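Local coordinates for protein exosome subunit (Archaeoglobus fulgidus, PDB 2OGK) that is of unknown function, belonging to an archaeal family that resembles RNA-binding proteins in structure but probably does not bind RNA, at residues G4-V9 against L123-Y128. Numbering follows the deposited sequence.
Sequences GKIEWV and LRLVTY
Trp8 and Arg124 meet where the aliphatic stem of the arginine crosses the indole: Arg124 CB sits over one face of the five-membered ring in a CH-pi contact, 3.7 Å from its centroid and 21° off the ring normal. With Arg124 CG anti to the backbone N (chi1 -156°) and the chain extended to NE, CD passes on beyond the indole near NE1, and the guanidinium stands almost perpendicular to the ring plane. Were Trp8 replaced by an alanine, the arginine stem would probably lose the surface it rests on and be freer to swing. Alongside, the Glu7 carboxylate brings OE1 within 3.4 Å of Arg124 CD; its salt bridge to Arg124 NE is long, 4.0 Å, and rests on charge alone, since OE1 lies well out of the guanidinium plane. Glu7 OE1 also lies 3.5 Å from Val126 CG1. Lys5 and Val126 form an antiparallel hydrogen-bonded pair, closed by Lys5 N to Val126 O (3.1 Å) and Val126 N to Lys5 O (2.8 Å). Opposite the face that bears Lys5, Trp8, Arg124 and Val126, the side chains are apolar: Ile6 CG1 meets Leu125 CD2 at 3.9 Å, while Val9 packs beside Leu123 in a non-hydrogen-bonded pair. Strands 5-15 and 118-126 are thus neighbours in an antiparallel five-stranded sheet, flanked by strands 50-58 and 95-101. Helix 61-75 covers Ile6, Val9 and Leu123 through Ile64, Phe67 and Trp68, and helix 132-142 covers Ile6 and Leu125 through Leu142 and Phe138, so the apolar face of this strand pair lies against both helices.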
loop_
_atom_site.group_PDB
_atom_site.type_symbol
_atom_site.label_atom_id
_atom_site.label_comp_id
_atom_site.label_asym_id
_atom_site.label_seq_id
_atom_site.Cartn_x
_atom_site.Cartn_y
_atom_site.Cartn_z
ATOM N N GLY D 4 19.993 8.798 -5.829
ATOM C CA GLY D 4 19.196 7.677 -6.287
ATOM C C GLY D 4 18.146 8.288 -7.194
ATOM O O GLY D 4 18.230 9.478 -7.527
ATOM N N LYS D 5 17.167 7.496 -7.612
ATOM C CA LYS D 5 16.112 8.035 -8.459
ATOM C C LYS D 5 14.745 7.447 -8.116
ATOM O O LYS D 5 14.637 6.464 -7.361
ATOM C CB LYS D 5 16.426 7.791 -9.941
ATOM C CG LYS D 5 16.313 6.345 -10.406
ATOM C CD LYS D 5 16.129 6.291 -11.920
ATOM C CE LYS D 5 15.623 4.929 -12.406
ATOM N NZ LYS D 5 15.304 4.947 -13.878
ATOM N N ILE D 6 13.708 8.077 -8.668
ATOM C CA ILE D 6 12.332 7.643 -8.478
ATOM C C ILE D 6 11.954 6.839 -9.719
ATOM O O ILE D 6 11.477 7.398 -10.698
ATOM C CB ILE D 6 11.368 8.845 -8.370
ATOM C CG1 ILE D 6 11.888 9.859 -7.357
ATOM C CG2 ILE D 6 10.002 8.370 -7.945
ATOM C CD1 ILE D 6 10.996 11.070 -7.207
ATOM N N GLU D 7 12.180 5.531 -9.690
ATOM C CA GLU D 7 11.854 4.685 -10.835
ATOM C C GLU D 7 10.499 5.062 -11.461
ATOM O O GLU D 7 10.397 5.197 -12.683
ATOM C CB GLU D 7 11.838 3.226 -10.408
ATOM C CG GLU D 7 12.075 2.258 -11.525
ATOM C CD GLU D 7 11.808 0.818 -11.099
ATOM O OE1 GLU D 7 12.316 0.393 -10.030
ATOM O OE2 GLU D 7 11.090 0.109 -11.840
ATOM N N TRP D 8 9.461 5.226 -10.637
ATOM C CA TRP D 8 8.130 5.613 -11.130
ATOM C C TRP D 8 7.268 6.333 -10.101
ATOM O O TRP D 8 7.688 6.557 -8.967
ATOM C CB TRP D 8 7.341 4.401 -11.650
ATOM C CG TRP D 8 7.277 3.230 -10.723
ATOM C CD1 TRP D 8 7.947 2.056 -10.859
ATOM C CD2 TRP D 8 6.477 3.100 -9.540
ATOM N NE1 TRP D 8 7.617 1.191 -9.842
ATOM C CE2 TRP D 8 6.717 1.805 -9.014
ATOM C CE3 TRP D 8 5.581 3.950 -8.867
ATOM C CZ2 TRP D 8 6.093 1.334 -7.847
ATOM C CZ3 TRP D 8 4.961 3.480 -7.704
ATOM C CH2 TRP D 8 5.226 2.181 -7.210
ATOM N N VAL D 9 6.055 6.684 -10.521
ATOM C CA VAL D 9 5.084 7.377 -9.675
ATOM C C VAL D 9 3.658 6.991 -10.044
ATOM O O VAL D 9 3.233 7.169 -11.181
ATOM C CB VAL D 9 5.199 8.921 -9.796
ATOM C CG1 VAL D 9 3.945 9.582 -9.221
ATOM C CG2 VAL D 9 6.434 9.416 -9.058
ATOM N N LEU D 123 5.584 6.313 -4.850
ATOM C CA LEU D 123 6.748 6.720 -5.620
ATOM C C LEU D 123 7.827 5.710 -5.330
ATOM O O LEU D 123 8.255 5.593 -4.182
ATOM C CB LEU D 123 7.253 8.096 -5.186
ATOM C CG LEU D 123 6.271 9.252 -5.130
ATOM C CD1 LEU D 123 5.610 9.310 -3.753
ATOM C CD2 LEU D 123 7.023 10.525 -5.395
ATOM N N ARG D 124 8.272 4.964 -6.336
ATOM C CA ARG D 124 9.326 4.014 -6.043
ATOM C C ARG D 124 10.668 4.726 -6.058
ATOM O O ARG D 124 10.986 5.474 -6.981
ATOM C CB ARG D 124 9.353 2.847 -7.024
ATOM C CG ARG D 124 10.012 1.647 -6.379
ATOM C CD ARG D 124 10.323 0.507 -7.329
ATOM N NE ARG D 124 10.672 -0.694 -6.569
ATOM C CZ ARG D 124 11.660 -0.767 -5.674
ATOM N NH1 ARG D 124 12.423 0.292 -5.422
ATOM N NH2 ARG D 124 11.867 -1.893 -4.997
ATOM N N LEU D 125 11.443 4.514 -5.004
ATOM C CA LEU D 125 12.752 5.125 -4.897
ATOM C C LEU D 125 13.731 3.975 -5.031
ATOM O O LEU D 125 13.525 2.910 -4.445
ATOM C CB LEU D 125 12.928 5.793 -3.538
ATOM C CG LEU D 125 11.835 6.740 -3.044
ATOM C CD1 LEU D 125 12.121 7.103 -1.609
ATOM C CD2 LEU D 125 11.777 7.975 -3.896
ATOM N N VAL D 126 14.787 4.185 -5.811
ATOM C CA VAL D 126 15.788 3.146 -6.016
ATOM C C VAL D 126 17.172 3.719 -5.711
ATOM O O VAL D 126 17.485 4.862 -6.081
ATOM C CB VAL D 126 15.720 2.603 -7.471
ATOM C CG1 VAL D 126 14.287 2.197 -7.805
ATOM C CG2 VAL D 126 16.198 3.656 -8.450
ATOM N N THR D 127 17.989 2.931 -5.020
ATOM C CA THR D 127 19.323 3.378 -4.657
ATOM C C THR D 127 20.354 2.259 -4.823
ATOM O O THR D 127 19.993 1.096 -4.972
ATOM C CB THR D 127 19.371 3.898 -3.162
ATOM O OG1 THR D 127 19.114 2.823 -2.245
ATOM C CG2 THR D 127 18.353 4.998 -2.934
ATOM N N TYR D 128 21.635 2.630 -4.837
ATOM C CA TYR D 128 22.700 1.644 -4.897
ATOM C C TYR D 128 23.689 1.917 -3.766
ATOM O O TYR D 128 24.342 2.958 -3.727
ATOM C CB TYR D 128 23.463 1.668 -6.217
ATOM C CG TYR D 128 24.304 0.421 -6.383
ATOM C CD1 TYR D 128 23.817 -0.671 -7.094
ATOM C CD2 TYR D 128 25.538 0.294 -5.729
ATOM C CE1 TYR D 128 24.521 -1.861 -7.149
ATOM C CE2 TYR D 128 26.259 -0.898 -5.769
ATOM C CZ TYR D 128 25.742 -1.984 -6.483
ATOM O OH TYR D 128 26.416 -3.197 -6.499
#